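Local atomic coordinates of endoglucanase EG-II (Hypocrea jecorina, PDB entry 3QR3), a protein that hydrolyses internal beta-1,4-glycosidic bonds of cellulose, as an endoglucanase with a family 5 TIM-barrel catalytic domain. Residues A168-G173 with Q177-P182. Numbering follows the deposited sequence.
Sequences AIRNAG and QFISLP
R170 reaches from the last turn of its helix to the backbone carbonyl of Q177. Both terminal nitrogens of the guanidinium bond to that one oxygen: NH1 of R170 lies 2.9 Å from O of Q177, and NH2 of R170 lies 3.0 Å from the same atom. Neither bond is straight, with N-H...O angles of 149° and 143°, as expected when both nitrogens of one guanidinium share a single oxygen. The oxygen sits close to the guanidinium plane. NH1 also donates to the carbonyl of A174, in the short link between the segments. A bend at chi2 (-54°) turns the arginine chain toward the strand.

I179 covers one guanidinium face. Its CD1 stands over the centre of the group, 3.4 Å from CZ of R170. The same methyl meets the helix, with CD1 of I179 3.8 Å from CG2 of I169. In the Q177 amide, NE2 bonds to the carbonyls of A137 and Q139, and OE1 accepts a hydrogen bond from a residue next to the segments. G173 ends the helix in a Schellman motif.

The contact is buried and joins helix 155-171 to the following barrel strand, 179-182. That strand runs between 142-145 and 214-219, where F144 and L214 also pack against I179.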
# COMPACT_ATOMS: atom_id res chain seq x y z
N ALA A 168 17.54 -2.80 8.52
CA ALA A 168 17.13 -2.13 9.75
C ALA A 168 15.90 -2.80 10.37
O ALA A 168 15.81 -2.95 11.59
CB ALA A 168 16.87 -0.66 9.51
N ILE A 169 14.96 -3.18 9.52
CA ILE A 169 13.71 -3.75 10.01
C ILE A 169 13.99 -5.10 10.69
O ILE A 169 13.48 -5.37 11.77
CB ILE A 169 12.71 -3.95 8.86
CG1 ILE A 169 12.26 -2.58 8.33
CG2 ILE A 169 11.53 -4.80 9.30
CD1 ILE A 169 11.33 -2.67 7.14
N ARG A 170 14.81 -5.92 10.06
CA ARG A 170 15.15 -7.24 10.59
C ARG A 170 15.98 -7.13 11.88
O ARG A 170 15.73 -7.85 12.85
CB ARG A 170 15.89 -8.08 9.54
CG ARG A 170 15.08 -8.42 8.29
CD ARG A 170 13.74 -9.10 8.62
NE ARG A 170 13.08 -9.60 7.41
CZ ARG A 170 11.77 -9.81 7.29
NH1 ARG A 170 10.94 -9.56 8.29
NH2 ARG A 170 11.29 -10.27 6.15
N ASN A 171 16.98 -6.25 11.87
CA ASN A 171 17.83 -6.03 13.04
C ASN A 171 17.07 -5.47 14.24
O ASN A 171 17.52 -5.62 15.37
CB ASN A 171 18.99 -5.09 12.69
CG ASN A 171 20.07 -5.77 11.84
OD1 ASN A 171 20.04 -6.97 11.62
ND2 ASN A 171 21.02 -4.98 11.37
N ALA A 172 15.93 -4.83 13.99
CA ALA A 172 15.11 -4.29 15.08
C ALA A 172 14.23 -5.37 15.71
O ALA A 172 13.51 -5.11 16.67
CB ALA A 172 14.25 -3.15 14.58
N GLY A 173 14.28 -6.58 15.16
CA GLY A 173 13.52 -7.68 15.72
C GLY A 173 12.28 -8.07 14.92
O GLY A 173 11.61 -9.06 15.26
N GLN A 177 7.85 -10.71 9.62
CA GLN A 177 6.88 -9.97 8.83
C GLN A 177 7.20 -9.92 7.34
O GLN A 177 8.36 -10.02 6.94
CB GLN A 177 6.78 -8.53 9.35
CG GLN A 177 6.12 -8.39 10.72
CD GLN A 177 7.09 -8.57 11.88
OE1 GLN A 177 8.22 -9.01 11.71
NE2 GLN A 177 6.63 -8.23 13.08
N PHE A 178 6.17 -9.77 6.51
CA PHE A 178 6.35 -9.40 5.10
C PHE A 178 6.92 -7.99 4.99
O PHE A 178 6.56 -7.09 5.76
CB PHE A 178 5.02 -9.44 4.34
CG PHE A 178 4.47 -10.83 4.11
CD1 PHE A 178 5.15 -11.74 3.31
CD2 PHE A 178 3.25 -11.20 4.66
CE1 PHE A 178 4.64 -13.00 3.08
CE2 PHE A 178 2.73 -12.47 4.44
CZ PHE A 178 3.41 -13.37 3.64
N ILE A 179 7.77 -7.78 3.99
CA ILE A 179 8.30 -6.46 3.68
C ILE A 179 8.16 -6.21 2.18
O ILE A 179 8.51 -7.06 1.37
CB ILE A 179 9.79 -6.33 4.08
CG1 ILE A 179 9.98 -6.62 5.57
CG2 ILE A 179 10.31 -4.94 3.76
CD1 ILE A 179 11.45 -6.63 6.01
N SER A 180 7.62 -5.05 1.81
CA SER A 180 7.46 -4.67 0.40
C SER A 180 8.75 -4.15 -0.20
O SER A 180 9.49 -3.41 0.46
CB SER A 180 6.43 -3.55 0.27
OG SER A 180 5.13 -4.00 0.58
N LEU A 181 9.00 -4.51 -1.46
CA LEU A 181 10.09 -3.91 -2.23
C LEU A 181 9.49 -3.10 -3.39
O LEU A 181 9.04 -3.68 -4.38
CB LEU A 181 11.03 -5.01 -2.77
CG LEU A 181 11.57 -6.02 -1.75
CD1 LEU A 181 12.45 -7.06 -2.42
CD2 LEU A 181 12.33 -5.31 -0.62
N PRO A 182 9.46 -1.76 -3.27
CA PRO A 182 8.85 -0.95 -4.33
C PRO A 182 9.85 -0.43 -5.37
O PRO A 182 10.95 0.01 -5.01
CB PRO A 182 8.25 0.21 -3.55
CG PRO A 182 9.29 0.44 -2.45
CD PRO A 182 9.83 -0.94 -2.10